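Local coordinates for protein SPCU (Pseudomonas aeruginosa, PDB 4AKX) that serves as the type III secretion chaperone of the phospholipase toxin ExoU, probably keeping it ready for export, at residues L13-L21 against V32-W40. Residues are numbered along the deposited sequence; the frame is centred on the assembly and turned at random.
Sequences LPSSNDATL and VMERLEGGW
Leu21 and selenomethionine Met33 form a hydrogen-bonded antiparallel pair, and the indole of Trp40 reaches across strand 31-35 toward the loop that leads into Leu21. The pair is closed by two backbone bonds, Leu21 N to Met33 O (3.0 Å) and Met33 N to Leu21 O (2.8 Å). Both side chains rise from the same side of the sheet and are buried there, as suits their apolar character.

Trp40 is the large bump of the contact. Its six-membered ring enters a hollow lined by Leu13, Asn17 and Leu21: a methyl of Leu13, CD1, meets Trp40 CZ2 at 3.4 Å, and CD1 of Leu21 approaches Trp40 CH2 at 3.9 Å. Leu13 extends with CG anti to the backbone N (chi1 -165°), which carries its branched end out to the indole. The Asn17 amide approaches the ring obliquely, its plane turned only 13° from that of the indole. One ring face takes the aliphatic part of Arg35, whose CD sits 3.7 Å above the plane, while its guanidinium makes a salt bridge with Asp92. A broad, flat tryptophan suits this place because one ring can bridge strand and loop.

On the other side of the sheet, CG2 of Thr20 fits against CG1 of Val32 (3.6 Å), a contact between beta-branched residues well suited to strands.

The contact ties the start of the hairpin 20-25/31-35 to strand 39-48. Helix 2-7 packs on Leu13 and Trp40 through Ile2, and Gln41 of the ExoU chain packs on Leu21.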
ATOM      1  N   LEU A  13     -22.875  13.532 -21.586  1.00 87.83           N
ATOM      2  CA  LEU A  13     -22.338  14.274 -20.470  1.00 87.92           C
ATOM      3  C   LEU A  13     -23.316  15.388 -20.126  1.00 89.71           C
ATOM      4  O   LEU A  13     -23.584  16.211 -20.973  1.00 98.64           O
ATOM      5  CB  LEU A  13     -20.963  14.839 -20.829  1.00 87.22           C
ATOM      6  CG  LEU A  13     -20.149  15.315 -19.624  1.00 87.31           C
ATOM      7  CD1 LEU A  13     -18.721  14.827 -19.702  1.00 82.33           C
ATOM      8  CD2 LEU A  13     -20.206  16.838 -19.459  1.00 93.38           C
ATOM      9  N   PRO A  14     -23.869  15.399 -18.888  1.00 90.02           N
ATOM     10  CA  PRO A  14     -25.027  16.256 -18.532  1.00 93.84           C
ATOM     11  C   PRO A  14     -24.669  17.716 -18.563  1.00 97.13           C
ATOM     12  O   PRO A  14     -23.578  18.085 -18.151  1.00 98.04           O
ATOM     13  CB  PRO A  14     -25.320  15.863 -17.090  1.00 91.17           C
ATOM     14  CG  PRO A  14     -23.987  15.453 -16.552  1.00 89.92           C
ATOM     15  CD  PRO A  14     -23.322  14.724 -17.695  1.00 88.69           C
ATOM     16  N   SER A  15     -25.569  18.549 -19.051  1.00102.22           N
ATOM     17  CA  SER A  15     -25.294  19.974 -19.045  1.00112.41           C
ATOM     18  C   SER A  15     -25.154  20.492 -17.605  1.00117.69           C
ATOM     19  O   SER A  15     -25.448  19.771 -16.640  1.00114.11           O
ATOM     20  CB  SER A  15     -26.347  20.760 -19.837  1.00113.92           C
ATOM     21  OG  SER A  15     -27.655  20.449 -19.404  1.00112.70           O
ATOM     22  N   SER A  16     -24.674  21.731 -17.473  1.00128.13           N
ATOM     23  CA  SER A  16     -24.379  22.336 -16.168  1.00132.36           C
ATOM     24  C   SER A  16     -23.567  21.375 -15.291  1.00126.97           C
ATOM     25  O   SER A  16     -23.653  21.389 -14.055  1.00122.10           O
ATOM     26  CB  SER A  16     -25.668  22.815 -15.476  1.00133.17           C
ATOM     27  OG  SER A  16     -26.338  23.783 -16.275  1.00135.70           O
ATOM     28  N   ASN A  17     -22.757  20.561 -15.958  1.00125.86           N
ATOM     29  CA  ASN A  17     -21.933  19.585 -15.287  1.00131.55           C
ATOM     30  C   ASN A  17     -21.050  20.230 -14.220  1.00132.85           C
ATOM     31  O   ASN A  17     -20.378  21.238 -14.471  1.00131.77           O
ATOM     32  CB  ASN A  17     -21.100  18.806 -16.322  1.00139.79           C
ATOM     33  CG  ASN A  17     -20.056  17.902 -15.677  1.00142.09           C
ATOM     34  OD1 ASN A  17     -20.334  17.190 -14.700  1.00150.07           O
ATOM     35  ND2 ASN A  17     -18.846  17.911 -16.241  1.00137.48           N
ATOM     36  N   ASP A  18     -21.103  19.656 -13.017  1.00137.96           N
ATOM     37  CA  ASP A  18     -20.207  20.026 -11.925  1.00139.93           C
ATOM     38  C   ASP A  18     -19.197  18.904 -11.599  1.00135.44           C
ATOM     39  O   ASP A  18     -18.658  18.260 -12.512  1.00130.65           O
ATOM     40  CB  ASP A  18     -21.018  20.435 -10.690  1.00143.78           C
ATOM     41  CG  ASP A  18     -21.801  21.730 -10.915  1.00157.79           C
ATOM     42  OD1 ASP A  18     -21.553  22.409 -11.941  1.00162.36           O
ATOM     43  OD2 ASP A  18     -22.665  22.072 -10.069  1.00161.22           O
ATOM     44  N   ALA A  19     -18.960  18.663 -10.309  1.00126.06           N
ATOM     45  CA  ALA A  19     -17.743  17.971  -9.867  1.00123.46           C
ATOM     46  C   ALA A  19     -17.650  16.469 -10.222  1.00120.54           C
ATOM     47  O   ALA A  19     -16.674  16.021 -10.892  1.00128.37           O
ATOM     48  CB  ALA A  19     -17.528  18.187  -8.374  1.00118.50           C
ATOM     49  N   THR A  20     -18.660  15.703  -9.757  1.00109.43           N
ATOM     50  CA  THR A  20     -18.537  14.257  -9.678  1.00 88.59           C
ATOM     51  C   THR A  20     -19.671  13.595 -10.429  1.00 80.93           C
ATOM     52  O   THR A  20     -20.811  13.782 -10.080  1.00 83.48           O
ATOM     53  CB  THR A  20     -18.640  13.810  -8.208  1.00 90.47           C
ATOM     54  OG1 THR A  20     -17.603  14.425  -7.440  1.00 93.48           O
ATOM     55  CG2 THR A  20     -18.514  12.317  -8.092  1.00 95.00           C
ATOM     56  N   LEU A  21     -19.365  12.808 -11.453  1.00 76.77           N
ATOM     57  CA  LEU A  21     -20.364  11.907 -12.023  1.00 74.04           C
ATOM     58  C   LEU A  21     -20.115  10.475 -11.583  1.00 73.49           C
ATOM     59  O   LEU A  21     -18.989  10.088 -11.232  1.00 74.55           O
ATOM     60  CB  LEU A  21     -20.406  11.988 -13.538  1.00 73.23           C
ATOM     61  CG  LEU A  21     -20.581  13.390 -14.119  1.00 82.78           C
ATOM     62  CD1 LEU A  21     -20.522  13.361 -15.643  1.00 83.39           C
ATOM     63  CD2 LEU A  21     -21.870  14.049 -13.631  1.00 86.81           C
ATOM     64  N   VAL A  32     -16.700   6.268 -10.189  1.00 58.81           N
ATOM     65  CA  VAL A  32     -16.763   7.657  -9.830  1.00 60.70           C
ATOM     66  C   VAL A  32     -15.787   8.400 -10.720  1.00 66.82           C
ATOM     67  O   VAL A  32     -14.598   8.051 -10.784  1.00 66.93           O
ATOM     68  CB  VAL A  32     -16.279   7.870  -8.381  1.00 61.73           C
ATOM     69  CG1 VAL A  32     -16.456   9.321  -7.981  1.00 64.66           C
ATOM     70  CG2 VAL A  32     -17.011   6.968  -7.408  1.00 60.88           C
HETATM   71  N   MSE A  33     -16.251   9.449 -11.377  1.00 71.54           N
HETATM   72  CA  MSE A  33     -15.337  10.260 -12.144  1.00 72.27           C
HETATM   73  C   MSE A  33     -15.466  11.669 -11.738  1.00 78.92           C
HETATM   74  O   MSE A  33     -16.473  12.308 -12.042  1.00 78.39           O
HETATM   75  CB  MSE A  33     -15.653  10.232 -13.608  1.00 77.15           C
HETATM   76  CG  MSE A  33     -16.633   9.149 -13.997  1.00 88.39           C
HETATM   77 SE   MSE A  33     -17.216   9.678 -15.803  1.00121.04          SE
HETATM   78  CE  MSE A  33     -19.064  10.181 -15.371  1.00124.27           C
ATOM     79  N   GLU A  34     -14.434  12.182 -11.062  1.00 84.51           N
ATOM     80  CA  GLU A  34     -14.309  13.617 -10.811  1.00 89.05           C
ATOM     81  C   GLU A  34     -13.847  14.310 -12.077  1.00 86.23           C
ATOM     82  O   GLU A  34     -13.546  13.663 -13.054  1.00 86.71           O
ATOM     83  CB  GLU A  34     -13.336  13.911  -9.669  1.00 91.51           C
ATOM     84  CG  GLU A  34     -13.647  15.244  -8.980  1.00121.56           C
ATOM     85  CD  GLU A  34     -12.405  16.041  -8.571  1.00136.18           C
ATOM     86  OE1 GLU A  34     -11.393  15.415  -8.172  1.00146.77           O
ATOM     87  OE2 GLU A  34     -12.453  17.300  -8.616  1.00129.68           O
ATOM     88  N   ARG A  35     -13.806  15.627 -12.066  1.00 89.64           N
ATOM     89  CA  ARG A  35     -13.252  16.344 -13.193  1.00 92.39           C
ATOM     90  C   ARG A  35     -12.137  17.286 -12.750  1.00 97.07           C
ATOM     91  O   ARG A  35     -12.208  17.889 -11.677  1.00 99.01           O
ATOM     92  CB  ARG A  35     -14.355  17.078 -13.951  1.00 92.87           C
ATOM     93  CG  ARG A  35     -13.874  18.138 -14.931  1.00100.82           C
ATOM     94  CD  ARG A  35     -13.088  17.567 -16.109  1.00100.46           C
ATOM     95  NE  ARG A  35     -12.947  18.553 -17.187  1.00106.89           N
ATOM     96  CZ  ARG A  35     -12.425  18.303 -18.389  1.00110.21           C
ATOM     97  NH1 ARG A  35     -11.958  17.100 -18.689  1.00112.82           N
ATOM     98  NH2 ARG A  35     -12.365  19.263 -19.299  1.00115.21           N
ATOM     99  N   LEU A  36     -11.104  17.390 -13.585  1.00103.50           N
ATOM    100  CA  LEU A  36      -9.843  18.031 -13.206  1.00108.73           C
ATOM    101  C   LEU A  36      -9.546  19.273 -14.013  1.00120.23           C
ATOM    102  O   LEU A  36     -10.459  19.941 -14.507  1.00134.94           O
ATOM    103  CB  LEU A  36      -8.672  17.049 -13.337  1.00 99.55           C
ATOM    104  CG  LEU A  36      -8.651  15.972 -12.265  1.00 90.44           C
ATOM    105  CD1 LEU A  36      -7.427  15.084 -12.407  1.00 84.83           C
ATOM    106  CD2 LEU A  36      -8.737  16.610 -10.880  1.00 91.11           C
ATOM    107  N   GLU A  37      -8.257  19.599 -14.109  1.00125.21           N
ATOM    108  CA  GLU A  37      -7.812  20.752 -14.872  1.00140.39           C
ATOM    109  C   GLU A  37      -8.036  20.498 -16.354  1.00141.20           C
ATOM    110  O   GLU A  37      -8.714  21.272 -17.036  1.00146.03           O
ATOM    111  CB  GLU A  37      -6.329  21.044 -14.595  1.00150.38           C
ATOM    112  CG  GLU A  37      -5.702  22.118 -15.493  1.00163.33           C
ATOM    113  CD  GLU A  37      -6.378  23.481 -15.358  1.00174.54           C
ATOM    114  OE1 GLU A  37      -6.529  23.988 -14.208  1.00182.02           O
ATOM    115  OE2 GLU A  37      -6.755  24.049 -16.407  1.00179.59           O
ATOM    116  N   GLY A  38      -7.471  19.399 -16.841  1.00132.08           N
ATOM    117  CA  GLY A  38      -7.572  19.049 -18.245  1.00126.05           C
ATOM    118  C   GLY A  38      -7.649  17.554 -18.368  1.00113.15           C
ATOM    119  O   GLY A  38      -6.811  16.927 -19.019  1.00109.58           O
ATOM    120  N   GLY A  39      -8.649  16.982 -17.709  1.00107.30           N
ATOM    121  CA  GLY A  39      -8.823  15.541 -17.680  1.00 97.68           C
ATOM    122  C   GLY A  39      -9.779  15.100 -16.600  1.00 90.84           C
ATOM    123  O   GLY A  39     -10.119  15.875 -15.711  1.00 98.87           O
ATOM    124  N   TRP A  40     -10.226  13.855 -16.696  1.00 81.77           N
ATOM    125  CA  TRP A  40     -11.102  13.254 -15.704  1.00 74.30           C
ATOM    126  C   TRP A  40     -10.337  12.238 -14.877  1.00 70.25           C
ATOM    127  O   TRP A  40      -9.359  11.669 -15.338  1.00 73.72           O
ATOM    128  CB  TRP A  40     -12.245  12.560 -16.407  1.00 73.01           C
ATOM    129  CG  TRP A  40     -13.220  13.498 -17.060  1.00 79.62           C
ATOM    130  CD1 TRP A  40     -13.113  14.122 -18.307  1.00 84.01           C
ATOM    131  CD2 TRP A  40     -14.520  13.892 -16.547  1.00 81.01           C
ATOM    132  NE1 TRP A  40     -14.234  14.876 -18.571  1.00 83.80           N
ATOM    133  CE2 TRP A  40     -15.108  14.787 -17.549  1.00 83.93           C
ATOM    134  CE3 TRP A  40     -15.239  13.604 -15.393  1.00 80.84           C
ATOM    135  CZ2 TRP A  40     -16.342  15.364 -17.373  1.00 91.45           C
ATOM    136  CZ3 TRP A  40     -16.483  14.198 -15.218  1.00 84.16           C
ATOM    137  CH2 TRP A  40     -17.026  15.053 -16.187  1.00 92.23           C
TER